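PDB 6R5U: periplasmic beta-glucosidase from Pseudomonas aeruginosa, which probably hydrolyses terminal, non-reducing beta-D-glucosyl residues in the periplasm, releasing beta-D-glucose. Local coordinates for residues Ile90-Ala95 / Gly136-Gly141; Ser170-Val175 / Ala216-Val221; Ile384-Lys389 / Ala475-Ser480; Asp440-Tyr445 / Gln481-Glu486; Ala664-Pro669 / Leu698-Ser703. The protein carries 1 engineered substitution. All coordinates share one frame; numbering follows the deposited sequence.

In the fold
Interactions 1 and 2, centres about 18 Å apart, come first along the chain, in the family 3 N-terminal domain. Interaction 2 pairs neighbouring strands of the eight-stranded parallel barrel; interaction 1 joins two connections of that domain. Interactions 3 and 4 belong to the C-terminal domain, 3 in its mixed sheet and 4 in the helix and loop beside it. Their segments alternate in sequence, and S480 packs on L442. Interactions 1 and 4 also meet, so the two domains close around one bound sugar, which interactions 1, 2 and 4 all touch. Interaction 5 is last, in the fibronectin type III-like domain, about 45 Å from interaction 3 between centres. Interactions 4 and 5 both reach the second subunit.

Interaction 1 (Ile90-Ala95 / Gly136-Gly141). With BGC (beta-D-glucopyranose), chain C.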
# COMPACT_ATOMS: atom_id res chain seq x y z
N ILE A 90 3.30 -5.48 -25.67
CA ILE A 90 3.65 -4.56 -24.55
C ILE A 90 4.79 -5.23 -23.76
O ILE A 90 4.96 -6.47 -23.83
CB ILE A 90 2.43 -4.25 -23.67
CG1 ILE A 90 1.75 -5.51 -23.12
CG2 ILE A 90 1.44 -3.36 -24.42
CD1 ILE A 90 0.79 -5.25 -21.98
N SER A 91 5.56 -4.45 -23.01
CA SER A 91 6.77 -4.93 -22.30
C SER A 91 6.42 -6.09 -21.36
O SER A 91 7.23 -7.06 -21.25
CB SER A 91 7.45 -3.79 -21.59
OG SER A 91 7.85 -2.80 -22.52
N LEU A 92 5.26 -6.05 -20.72
CA LEU A 92 4.88 -7.07 -19.71
C LEU A 92 4.70 -8.40 -20.45
O LEU A 92 5.01 -9.46 -19.86
CB LEU A 92 3.61 -6.59 -18.99
CG LEU A 92 3.22 -7.30 -17.70
CD1 LEU A 92 4.28 -7.20 -16.62
CD2 LEU A 92 1.92 -6.71 -17.20
N GLY A 93 4.31 -8.34 -21.72
CA GLY A 93 4.21 -9.53 -22.58
C GLY A 93 5.56 -9.99 -23.09
O GLY A 93 5.77 -11.22 -23.18
N LEU A 94 6.45 -9.05 -23.46
CA LEU A 94 7.84 -9.37 -23.89
C LEU A 94 8.58 -10.05 -22.74
O LEU A 94 9.29 -11.01 -22.98
CB LEU A 94 8.58 -8.10 -24.29
CG LEU A 94 8.15 -7.47 -25.61
CD1 LEU A 94 8.74 -6.09 -25.80
CD2 LEU A 94 8.52 -8.38 -26.77
N ALA A 95 8.42 -9.54 -21.51
CA ALA A 95 9.08 -10.09 -20.32
C ALA A 95 8.68 -11.54 -20.17
O ALA A 95 9.51 -12.34 -19.76
CB ALA A 95 8.70 -9.30 -19.10
N GLY A 136 -1.69 2.10 -13.82
CA GLY A 136 -1.99 2.03 -15.26
C GLY A 136 -0.77 1.68 -16.09
O GLY A 136 -0.93 1.07 -17.16
N ARG A 137 0.43 1.99 -15.60
CA ARG A 137 1.64 1.85 -16.42
C ARG A 137 2.37 0.54 -16.15
O ARG A 137 3.52 0.41 -16.61
CB ARG A 137 2.51 3.08 -16.16
CG ARG A 137 1.77 4.38 -16.42
CD ARG A 137 2.68 5.58 -16.44
NE ARG A 137 3.52 5.58 -17.64
CZ ARG A 137 4.09 6.66 -18.17
NH1 ARG A 137 3.95 7.85 -17.59
NH2 ARG A 137 4.79 6.55 -19.28
N VAL A 138 1.75 -0.45 -15.50
CA VAL A 138 2.45 -1.75 -15.32
C VAL A 138 2.66 -2.40 -16.69
O VAL A 138 3.62 -3.18 -16.80
CB VAL A 138 1.75 -2.71 -14.35
CG1 VAL A 138 1.56 -2.10 -12.97
CG2 VAL A 138 0.44 -3.20 -14.91
N SER A 139 1.80 -2.10 -17.66
CA SER A 139 1.90 -2.60 -19.06
C SER A 139 3.25 -2.22 -19.65
O SER A 139 3.74 -2.97 -20.52
CB SER A 139 0.79 -2.06 -19.94
OG SER A 139 0.67 -0.65 -19.84
N GLU A 140 3.84 -1.10 -19.22
CA GLU A 140 5.06 -0.53 -19.87
C GLU A 140 6.35 -1.17 -19.34
O GLU A 140 7.39 -0.94 -19.98
CB GLU A 140 5.17 0.96 -19.61
CG GLU A 140 4.21 1.78 -20.42
CD GLU A 140 4.18 3.18 -19.85
OE1 GLU A 140 5.27 3.84 -19.79
OE2 GLU A 140 3.07 3.60 -19.41
N GLY A 141 6.30 -1.88 -18.20
CA GLY A 141 7.48 -2.48 -17.55
C GLY A 141 7.55 -3.98 -17.75
O GLY A 141 6.75 -4.51 -18.56
C2 BGC C . 5.08 10.26 -20.14
C3 BGC C . 6.53 9.84 -20.42
C4 BGC C . 6.98 10.23 -21.82
C5 BGC C . 6.81 11.75 -21.99
C6 BGC C . 7.38 12.31 -23.32
C1 BGC C . 4.71 11.69 -20.66
O2 BGC C . 4.85 10.18 -18.72
O3 BGC C . 6.72 8.43 -20.28
O4 BGC C . 8.33 9.82 -22.05
O5 BGC C . 5.41 12.07 -21.86
O6 BGC C . 6.82 11.69 -24.50
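I90, S91 and L92, at the start of helix 91-95, pack against the loop V138-G141 that follows strand 121-122 of the TIM-barrel domain. The polar contacts between the segments are few and weak. L92 N gives a weak hydrogen bond to S139 O at 3.4 Å. The helix start thus faces the carbonyls of a short 3-10 segment.

Apolar contacts fill in around it. I90 CD1 lies 3.8 Å from S139 CB. L92 CD2 lies 4.4 Å from V138 CG2. The L92 side chain hangs beside its own carbonyl carbon, CG anti to the backbone N (chi1 -166°), which carries it to V138. S139 OG turns to A484 O, in the C-terminal domain.

The charged contacts lie on the other side of the loop. R137 grips E140 side-on. R137 NE meets E140 OE2 at 2.7 Å and R137 NH2 meets E140 OE1 at 2.8 Å, both on the syn side of the carboxylate. Two bonds hold the guanidinium's rotation. Its other N-H groups thereby aim at the bound glucose of chain C: R137 NH1 gives a nearly straight bond to O2 at 2.7 Å (169°), and R137 NH2 binds O3 at 2.9 Å.

Interaction 2 (Ser170-Val175 / Ala216-Val221). With BGC (beta-D-glucopyranose), chain C.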
# COMPACT_ATOMS: atom_id res chain seq x y z
N SER A 170 21.21 2.84 -35.19
CA SER A 170 21.24 2.92 -33.71
C SER A 170 20.39 4.10 -33.27
O SER A 170 20.31 5.06 -34.02
CB SER A 170 22.65 3.03 -33.18
OG SER A 170 23.40 1.87 -33.50
N ILE A 171 19.74 4.01 -32.10
CA ILE A 171 19.15 5.20 -31.42
C ILE A 171 19.68 5.23 -29.99
O ILE A 171 20.08 4.17 -29.46
CB ILE A 171 17.61 5.21 -31.44
CG1 ILE A 171 17.03 4.01 -30.68
CG2 ILE A 171 17.10 5.29 -32.87
CD1 ILE A 171 15.51 3.97 -30.64
N MET A 172 19.66 6.41 -29.38
CA MET A 172 20.06 6.54 -27.95
C MET A 172 18.89 6.07 -27.08
O MET A 172 17.71 6.34 -27.42
CB MET A 172 20.47 7.98 -27.62
CG MET A 172 20.98 8.15 -26.20
SD MET A 172 21.66 9.81 -25.87
CE MET A 172 23.23 9.73 -26.74
N ALA A 173 19.20 5.33 -26.03
CA ALA A 173 18.23 4.93 -24.98
C ALA A 173 18.19 6.05 -23.93
O ALA A 173 19.27 6.41 -23.42
CB ALA A 173 18.63 3.63 -24.36
N ALA A 174 17.00 6.57 -23.64
CA ALA A 174 16.75 7.37 -22.43
C ALA A 174 15.91 6.53 -21.47
O ALA A 174 14.67 6.55 -21.55
CB ALA A 174 16.08 8.67 -22.77
N VAL A 175 16.59 5.83 -20.57
CA VAL A 175 15.96 4.94 -19.57
C VAL A 175 15.07 5.79 -18.67
O VAL A 175 15.44 6.92 -18.34
CB VAL A 175 17.01 4.14 -18.77
CG1 VAL A 175 17.91 5.05 -17.95
CG2 VAL A 175 16.34 3.10 -17.88
N ALA A 216 23.67 3.46 -21.36
CA ALA A 216 22.53 4.33 -21.75
C ALA A 216 23.06 5.76 -21.89
O ALA A 216 23.74 6.24 -20.97
CB ALA A 216 21.42 4.24 -20.73
N GLY A 217 22.74 6.42 -23.01
CA GLY A 217 23.15 7.81 -23.26
C GLY A 217 22.33 8.80 -22.43
O GLY A 217 22.83 9.90 -22.14
N ALA A 218 21.09 8.46 -22.07
CA ALA A 218 20.25 9.41 -21.32
C ALA A 218 19.42 8.74 -20.23
O ALA A 218 19.22 7.50 -20.25
CB ALA A 218 19.36 10.18 -22.26
N VAL A 219 18.95 9.58 -19.33
CA VAL A 219 18.06 9.19 -18.21
C VAL A 219 16.94 10.20 -18.14
O VAL A 219 17.24 11.40 -17.99
CB VAL A 219 18.80 9.12 -16.87
CG1 VAL A 219 17.82 8.84 -15.73
CG2 VAL A 219 19.91 8.09 -16.89
N MET A 220 15.71 9.71 -18.20
CA MET A 220 14.51 10.55 -18.01
C MET A 220 14.09 10.47 -16.55
O MET A 220 13.91 9.36 -16.00
CB MET A 220 13.33 10.12 -18.88
CG MET A 220 12.16 11.01 -18.58
SD MET A 220 10.88 11.12 -19.84
CE MET A 220 9.83 9.79 -19.29
N VAL A 221 13.91 11.64 -15.95
CA VAL A 221 13.64 11.79 -14.50
C VAL A 221 12.13 11.70 -14.27
O VAL A 221 11.39 12.22 -15.08
CB VAL A 221 14.24 13.10 -14.00
CG1 VAL A 221 13.82 13.40 -12.57
CG2 VAL A 221 15.76 13.06 -14.17
C2 BGC C . 5.08 10.26 -20.14
C3 BGC C . 6.53 9.84 -20.42
C4 BGC C . 6.98 10.23 -21.82
C5 BGC C . 6.81 11.75 -21.99
C6 BGC C . 7.38 12.31 -23.32
C1 BGC C . 4.71 11.69 -20.66
O2 BGC C . 4.85 10.18 -18.72
O3 BGC C . 6.72 8.43 -20.28
O4 BGC C . 8.33 9.82 -22.05
O5 BGC C . 5.41 12.07 -21.86
O6 BGC C . 6.82 11.69 -24.50
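A174 and A218 sit side by side in strands 172-175 and 218-221, which are parallel neighbours in the TIM barrel. The chain passes from one strand to the next through helices 197-204 and 206-213. Three backbone bonds tie them. A218 N binds A173 O, V175 N binds A218 O, and M220 N binds V175 O at 2.8 Å. The last is the straightest, at 168°.

On one sheet face A174 CB lies 3.6 Å from A218 CB. On the other face V175 and V219 point the same way, with V175 CG1 3.8 Å from V219 CG2. At the N-terminal end of the strands M172 SD lies 3.6 Å from G217 CA, where the glycine leaves room for the sulfur.

M220 carries the contact on to the ligand. M220 CB rests 3.9 Å from V175 O. CG stands anti to the backbone N (chi1 178°), and this leads the end of the chain away from segment 170-175. M220 SD reaches 3.6 Å from O4 of the glucose of chain C. A bend at chi3 then puts M220 CE 3.1 Å from O4 and 3.5 Å from C3 of the sugar. D79, K176 and H177 hydrogen-bond the same glucose. The strand pair is held by backbone bonds, and the thioether adds close van der Waals contact beside the polar groups that bind the sugar.

Interaction 3 (Ile384-Lys389 / Ala475-Ser480); sequences IGPLAK and AVVGES
I384 O accepts the shortest polar bond of the contact, from V476 N at 2.8 Å (154°). The donor is tilted out of the carbonyl plane. The CA-H of A475 reaches the same oxygen, with A475 CA 3.1 Å from I384 O. This is the last parallel bridge between strands 380-384 and 472-478.

Beyond it segment 384-389 turns away. G385 to A388 form a type I turn, closed by A388 N on G385 O. The turn stays close to the strand through V476 O. V476 O receives a weak bond from L387 N at 3.3 Å, and G385 CA lies equally near.

V476 fits against the turn with both branches. V476 CG2 meets A388 CB at 3.8 Å, and V476 CG1 meets L387 CB at 3.9 Å. L387 itself runs along the strand end. Its CG lies anti to its own carbonyl carbon (chi1 -65°), and L387 CD1 comes 3.5 Å from E479 O. The E479 carboxylate points elsewhere, to R521 and R490.

Strand 513-518 flanks A475 and also reaches L387 through M518. Helix 497-508 covers I384, A475 and V477, while helix 391-394 packs on L387 and S480.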
# COMPACT_ATOMS: atom_id res chain seq x y z
N ILE A 384 -16.51 -14.54 -29.81
CA ILE A 384 -17.45 -13.61 -29.11
C ILE A 384 -16.68 -12.68 -28.16
O ILE A 384 -15.87 -13.15 -27.36
CB ILE A 384 -18.53 -14.42 -28.39
CG1 ILE A 384 -19.38 -15.20 -29.40
CG2 ILE A 384 -19.39 -13.52 -27.51
CD1 ILE A 384 -20.13 -16.35 -28.80
N GLY A 385 -16.97 -11.39 -28.21
CA GLY A 385 -16.46 -10.46 -27.19
C GLY A 385 -15.99 -9.15 -27.79
O GLY A 385 -15.66 -9.08 -28.98
N PRO A 386 -15.99 -8.08 -26.96
CA PRO A 386 -15.73 -6.72 -27.43
C PRO A 386 -14.30 -6.53 -27.95
O PRO A 386 -14.09 -5.54 -28.60
CB PRO A 386 -15.96 -5.83 -26.20
CG PRO A 386 -15.87 -6.76 -25.01
CD PRO A 386 -16.27 -8.12 -25.52
N LEU A 387 -13.38 -7.45 -27.66
CA LEU A 387 -11.98 -7.30 -28.12
C LEU A 387 -11.67 -8.18 -29.33
O LEU A 387 -10.58 -8.01 -29.90
CB LEU A 387 -11.03 -7.59 -26.95
CG LEU A 387 -11.15 -6.59 -25.81
CD1 LEU A 387 -10.25 -7.01 -24.67
CD2 LEU A 387 -10.83 -5.18 -26.28
N ALA A 388 -12.58 -9.06 -29.73
CA ALA A 388 -12.35 -10.00 -30.86
C ALA A 388 -11.94 -9.25 -32.13
O ALA A 388 -11.00 -9.72 -32.82
CB ALA A 388 -13.60 -10.80 -31.12
N LYS A 389 -12.62 -8.16 -32.46
CA LYS A 389 -12.37 -7.42 -33.74
C LYS A 389 -11.70 -6.08 -33.47
O LYS A 389 -11.90 -5.17 -34.27
CB LYS A 389 -13.68 -7.21 -34.50
CG LYS A 389 -14.17 -8.44 -35.23
CD LYS A 389 -15.16 -8.16 -36.35
CE LYS A 389 -15.59 -9.47 -36.99
NZ LYS A 389 -16.63 -9.29 -38.03
N ALA A 475 -14.02 -16.73 -26.44
CA ALA A 475 -14.47 -15.44 -25.90
C ALA A 475 -13.25 -14.53 -25.78
O ALA A 475 -12.30 -14.89 -25.07
CB ALA A 475 -15.15 -15.63 -24.58
N VAL A 476 -13.26 -13.40 -26.49
CA VAL A 476 -12.12 -12.45 -26.52
C VAL A 476 -12.51 -11.25 -25.66
O VAL A 476 -13.31 -10.41 -26.11
CB VAL A 476 -11.72 -12.03 -27.94
CG1 VAL A 476 -10.40 -11.28 -27.91
CG2 VAL A 476 -11.63 -13.22 -28.87
N VAL A 477 -11.95 -11.21 -24.45
CA VAL A 477 -12.44 -10.35 -23.34
C VAL A 477 -11.23 -9.81 -22.58
O VAL A 477 -10.12 -10.36 -22.76
CB VAL A 477 -13.39 -11.10 -22.40
CG1 VAL A 477 -14.73 -11.37 -23.06
CG2 VAL A 477 -12.79 -12.39 -21.86
N GLY A 478 -11.48 -8.76 -21.81
CA GLY A 478 -10.49 -8.17 -20.90
C GLY A 478 -10.62 -6.67 -20.87
O GLY A 478 -11.76 -6.18 -20.87
N GLU A 479 -9.49 -5.97 -20.86
CA GLU A 479 -9.41 -4.49 -20.84
C GLU A 479 -9.18 -3.93 -22.24
O GLU A 479 -8.44 -4.53 -22.99
CB GLU A 479 -8.22 -4.03 -20.00
CG GLU A 479 -8.24 -4.52 -18.56
CD GLU A 479 -7.03 -4.06 -17.76
OE1 GLU A 479 -7.21 -3.61 -16.61
OE2 GLU A 479 -5.89 -4.13 -18.33
N SER A 480 -9.72 -2.76 -22.54
CA SER A 480 -9.24 -1.92 -23.66
C SER A 480 -7.90 -1.32 -23.24
O SER A 480 -7.67 -1.17 -22.03
CB SER A 480 -10.24 -0.83 -24.06
OG SER A 480 -10.56 -0.00 -22.95

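Interaction 4 (Asp440-Tyr445 / Gln481-Glu486). With BGC (beta-D-glucopyranose), chain B; BGC (beta-D-glucopyranose), chain C.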
# COMPACT_ATOMS: atom_id res chain seq x y z
N ASP A 440 -17.15 7.34 -21.11
CA ASP A 440 -16.83 8.78 -21.29
C ASP A 440 -15.33 9.00 -21.08
O ASP A 440 -14.73 9.75 -21.87
CB ASP A 440 -17.60 9.69 -20.33
CG ASP A 440 -19.10 9.68 -20.54
OD1 ASP A 440 -19.57 9.12 -21.57
OD2 ASP A 440 -19.79 10.24 -19.66
N TYR A 441 -14.76 8.36 -20.05
CA TYR A 441 -13.30 8.42 -19.75
C TYR A 441 -12.49 7.83 -20.92
O TYR A 441 -11.51 8.49 -21.36
CB TYR A 441 -12.98 7.74 -18.41
CG TYR A 441 -11.50 7.62 -18.17
CD1 TYR A 441 -10.78 6.53 -18.65
CD2 TYR A 441 -10.80 8.61 -17.49
CE1 TYR A 441 -9.40 6.45 -18.49
CE2 TYR A 441 -9.43 8.52 -17.30
CZ TYR A 441 -8.73 7.44 -17.81
OH TYR A 441 -7.39 7.35 -17.62
N LEU A 442 -12.84 6.64 -21.41
CA LEU A 442 -12.06 5.98 -22.49
C LEU A 442 -12.18 6.77 -23.80
O LEU A 442 -11.18 6.77 -24.57
CB LEU A 442 -12.49 4.52 -22.67
CG LEU A 442 -12.09 3.57 -21.53
CD1 LEU A 442 -12.83 2.25 -21.62
CD2 LEU A 442 -10.58 3.33 -21.48
N ASN A 443 -13.32 7.44 -24.03
CA ASN A 443 -13.57 8.18 -25.29
C ASN A 443 -13.27 9.68 -25.15
O ASN A 443 -13.50 10.40 -26.12
CB ASN A 443 -14.98 7.89 -25.83
CG ASN A 443 -15.04 6.54 -26.51
OD1 ASN A 443 -14.06 6.07 -27.12
ND2 ASN A 443 -16.17 5.86 -26.38
N SER A 444 -12.70 10.14 -24.03
CA SER A 444 -12.59 11.59 -23.73
C SER A 444 -11.65 12.32 -24.71
O SER A 444 -12.04 13.46 -25.11
CB SER A 444 -12.23 11.83 -22.28
OG SER A 444 -11.11 11.05 -21.91
N TYR A 445 -10.53 11.73 -25.17
CA TYR A 445 -9.56 12.40 -26.10
C TYR A 445 -9.75 12.01 -27.58
O TYR A 445 -9.76 12.93 -28.44
CB TYR A 445 -8.12 12.09 -25.69
CG TYR A 445 -7.68 12.92 -24.52
CD1 TYR A 445 -8.12 12.62 -23.24
CD2 TYR A 445 -6.86 14.02 -24.69
CE1 TYR A 445 -7.73 13.39 -22.15
CE2 TYR A 445 -6.46 14.80 -23.62
CZ TYR A 445 -6.90 14.48 -22.34
OH TYR A 445 -6.54 15.24 -21.27
N GLN A 481 -7.06 -0.94 -24.19
CA GLN A 481 -5.68 -0.47 -23.89
C GLN A 481 -5.74 0.84 -23.11
O GLN A 481 -4.77 1.10 -22.36
CB GLN A 481 -4.80 -0.34 -25.15
CG GLN A 481 -5.38 0.52 -26.27
CD GLN A 481 -5.19 1.99 -26.04
OE1 GLN A 481 -4.13 2.43 -25.56
NE2 GLN A 481 -6.20 2.77 -26.40
N GLY A 482 -6.82 1.63 -23.26
CA GLY A 482 -7.01 2.90 -22.54
C GLY A 482 -7.23 2.70 -21.04
O GLY A 482 -7.06 3.67 -20.29
N MET A 483 -7.60 1.49 -20.60
CA MET A 483 -7.71 1.13 -19.16
C MET A 483 -6.33 0.89 -18.51
O MET A 483 -6.29 0.93 -17.27
CB MET A 483 -8.56 -0.15 -18.96
CG MET A 483 -10.02 0.01 -19.36
SD MET A 483 -11.04 -1.48 -19.17
CE MET A 483 -12.62 -0.82 -19.69
N ALA A 484 -5.27 0.63 -19.27
CA ALA A 484 -3.89 0.38 -18.76
C ALA A 484 -2.91 1.33 -19.45
O ALA A 484 -1.95 0.88 -20.12
CB ALA A 484 -3.51 -1.08 -18.91
N HIS A 485 -3.15 2.61 -19.21
CA HIS A 485 -2.57 3.82 -19.84
C HIS A 485 -2.01 4.69 -18.69
O HIS A 485 -2.33 4.39 -17.51
CB HIS A 485 -3.72 4.49 -20.61
CG HIS A 485 -3.38 5.55 -21.60
ND1 HIS A 485 -3.60 5.37 -22.95
CD2 HIS A 485 -2.97 6.83 -21.45
CE1 HIS A 485 -3.26 6.46 -23.60
NE2 HIS A 485 -2.87 7.38 -22.70
N GLU A 486 -1.22 5.71 -18.99
CA GLU A 486 -0.87 6.76 -18.00
C GLU A 486 -2.16 7.36 -17.42
O GLU A 486 -3.07 7.65 -18.19
CB GLU A 486 0.01 7.83 -18.66
CG GLU A 486 0.24 9.06 -17.81
CD GLU A 486 1.23 10.04 -18.41
OE1 GLU A 486 1.67 9.78 -19.57
OE2 GLU A 486 1.60 11.04 -17.71
C2 BGC B . 1.99 13.63 -19.95
C3 BGC B . 2.69 13.05 -21.18
C4 BGC B . 1.65 12.96 -22.28
C5 BGC B . 0.76 14.21 -22.47
C6 BGC B . -0.55 13.86 -23.17
C1 BGC B . 1.53 15.04 -20.38
O1 BGC B . 1.13 15.93 -19.33
O2 BGC B . 2.89 13.58 -18.84
O3 BGC B . 3.29 11.75 -20.95
O4 BGC B . 2.38 12.70 -23.48
O5 BGC B . 0.41 14.87 -21.25
O6 BGC B . -0.78 14.75 -24.27
C2 BGC C . 5.08 10.26 -20.14
C3 BGC C . 6.53 9.84 -20.42
C4 BGC C . 6.98 10.23 -21.82
C5 BGC C . 6.81 11.75 -21.99
C6 BGC C . 7.38 12.31 -23.32
C1 BGC C . 4.71 11.69 -20.66
O2 BGC C . 4.85 10.18 -18.72
O3 BGC C . 6.72 8.43 -20.28
O4 BGC C . 8.33 9.82 -22.05
O5 BGC C . 5.41 12.07 -21.86
O6 BGC C . 6.82 11.69 -24.50
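L442 and M483 cross obliquely, and their tips meet: L442 CD1 lies 3.6 Å from M483 CE. The other branch, L442 CD2, presses on the backbone of a 3-10 turn, 3.4 Å from G482 C and 3.6 Å from M483 N. L442 CG stands anti to its carbonyl carbon (chi1 -71°), which sends both methyls toward this turn. M483 is extended beyond CG, which brings CE to the L442 tip.

Y441 comes in with its ring edge: Y441 CE1 is 4.1 Å from G482 O, which lies near the ring plane. The ring stacks with F600 of the second subunit, and its OH bonds K594 of that subunit.

E486 brings this loop to the bound disaccharide, where R585 of the second subunit also hydrogen-bonds the sugar. C1 of the chain C glucose is joined to O3 of the chain B glucose. E486 OE1 lies 2.9 Å from this O3, while E486 OE2 accepts a bond from O2 of chain B at 3.1 Å and is also held by Y190.

This contact of the family 3 C-terminal domain, at the interface with the second subunit, joins the end of helix 436-442 to the loop between strand 472-478 and helix 497-508.

Interaction 5 (Ala664-Pro669 / Leu698-Ser703); sequences ASLSRP and LKFYDS
The loop between strands 651-660 and 672-681 of the fibronectin type III-like domain packs here on the short strand 700-701. Segment 664-669 follows directly on D661 and V663, which bind magnesium. F700 is the centre of the contact.

R668 lies across the ring of F700. R668 CD sits over one face, 3.8 Å from the F700 ring centroid and 22° off the normal, a CH-pi contact. The chain is bent at chi2 and chi3, which lays the guanidinium nearly parallel to the ring, 4° apart. The group is displaced past the ring, however. F700 CB lies over its centre, 3.4 Å from R668 CZ.

L666 leans on the same ring, with its CB 4.0 Å from F700 CE2. Its two methyls part from there. L666 CD1 meets Y701 O at 3.4 Å, and L666 CD2 meets S703 OG at 3.4 Å. L666 and S703 also pack on V229 of the second subunit. A664 CB lies 4.2 Å from F700 CZ.

A water lies between the two segments in the plane of the guanidinium. It gives a bond to L698 O at 2.8 Å; its contact with R668 NH2 is unusually short and so doubtful. The arginine sets its CD on the ring and its guanidinium face on F700 CB, while NH2 keeps its salt bridge to E672. The charge is probably balanced by E672, and the contact with F700 is mainly van der Waals and CH-pi.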
# COMPACT_ATOMS: atom_id res chain seq x y z
N ALA A 664 20.05 -13.71 8.53
CA ALA A 664 20.78 -12.51 8.08
C ALA A 664 20.53 -11.36 9.05
O ALA A 664 19.62 -11.49 9.91
CB ALA A 664 20.34 -12.20 6.69
N SER A 665 21.31 -10.29 8.91
CA SER A 665 21.21 -9.09 9.77
C SER A 665 19.93 -8.32 9.44
O SER A 665 19.53 -7.51 10.28
CB SER A 665 22.43 -8.19 9.65
OG SER A 665 22.60 -7.71 8.32
N LEU A 666 19.36 -8.55 8.25
CA LEU A 666 17.99 -8.09 7.87
C LEU A 666 17.13 -9.32 7.62
O LEU A 666 17.68 -10.32 7.17
CB LEU A 666 17.96 -7.33 6.54
CG LEU A 666 18.37 -5.87 6.45
CD1 LEU A 666 17.76 -5.30 5.17
CD2 LEU A 666 17.94 -5.06 7.65
N SER A 667 15.82 -9.19 7.76
CA SER A 667 14.83 -10.18 7.29
C SER A 667 14.84 -10.19 5.75
O SER A 667 14.49 -9.19 5.15
CB SER A 667 13.46 -9.90 7.87
OG SER A 667 12.54 -10.90 7.51
N ARG A 668 15.27 -11.30 5.16
CA ARG A 668 15.47 -11.44 3.70
C ARG A 668 14.26 -12.18 3.12
O ARG A 668 13.54 -12.89 3.81
CB ARG A 668 16.77 -12.20 3.40
CG ARG A 668 18.02 -11.60 4.02
CD ARG A 668 18.63 -10.49 3.18
NE ARG A 668 19.10 -11.05 1.91
CZ ARG A 668 18.66 -10.71 0.70
NH1 ARG A 668 17.75 -9.74 0.50
NH2 ARG A 668 19.18 -11.33 -0.34
N PRO A 669 14.01 -12.05 1.81
CA PRO A 669 12.84 -12.67 1.20
C PRO A 669 12.80 -14.20 1.28
O PRO A 669 13.86 -14.80 1.34
CB PRO A 669 12.96 -12.23 -0.27
CG PRO A 669 13.76 -10.95 -0.21
CD PRO A 669 14.80 -11.24 0.85
N LEU A 698 24.80 -13.46 -3.70
CA LEU A 698 24.38 -13.73 -2.31
C LEU A 698 24.34 -12.44 -1.49
O LEU A 698 23.97 -12.51 -0.29
CB LEU A 698 25.39 -14.71 -1.71
CG LEU A 698 25.65 -15.99 -2.51
CD1 LEU A 698 26.61 -16.90 -1.75
CD2 LEU A 698 24.38 -16.73 -2.83
N LYS A 699 24.75 -11.32 -2.08
CA LYS A 699 24.89 -10.04 -1.36
C LYS A 699 23.53 -9.40 -1.17
O LYS A 699 22.65 -9.66 -1.96
CB LYS A 699 25.74 -9.03 -2.14
CG LYS A 699 27.18 -9.46 -2.33
CD LYS A 699 27.99 -8.38 -3.01
CE LYS A 699 29.46 -8.70 -3.02
NZ LYS A 699 30.06 -8.60 -1.67
N PHE A 700 23.42 -8.56 -0.16
CA PHE A 700 22.24 -7.72 0.09
C PHE A 700 22.70 -6.47 0.79
O PHE A 700 23.81 -6.42 1.34
CB PHE A 700 21.20 -8.46 0.92
CG PHE A 700 21.60 -8.67 2.35
CD1 PHE A 700 22.55 -9.62 2.69
CD2 PHE A 700 21.06 -7.87 3.35
CE1 PHE A 700 22.94 -9.77 4.01
CE2 PHE A 700 21.45 -8.03 4.67
CZ PHE A 700 22.37 -8.99 5.00
N TYR A 701 21.85 -5.46 0.74
CA TYR A 701 22.07 -4.16 1.41
C TYR A 701 21.59 -4.29 2.84
O TYR A 701 20.40 -4.60 3.08
CB TYR A 701 21.38 -3.03 0.64
CG TYR A 701 22.02 -2.73 -0.70
CD1 TYR A 701 23.12 -1.90 -0.83
CD2 TYR A 701 21.53 -3.31 -1.85
CE1 TYR A 701 23.71 -1.65 -2.06
CE2 TYR A 701 22.10 -3.07 -3.09
CZ TYR A 701 23.20 -2.24 -3.20
OH TYR A 701 23.74 -2.01 -4.44
N ASP A 702 22.47 -4.01 3.80
CA ASP A 702 22.06 -4.02 5.22
C ASP A 702 21.46 -2.65 5.53
O ASP A 702 21.27 -1.84 4.60
CB ASP A 702 23.19 -4.51 6.11
CG ASP A 702 24.24 -3.48 6.49
OD1 ASP A 702 24.34 -2.40 5.81
OD2 ASP A 702 24.98 -3.78 7.45
N SER A 703 21.15 -2.42 6.80
CA SER A 703 20.52 -1.17 7.32
C SER A 703 21.37 0.08 7.02
O SER A 703 20.77 1.16 6.92
CB SER A 703 20.25 -1.30 8.79
OG SER A 703 19.13 -2.15 9.03
O HOH W 1 21.21 -12.63 0.38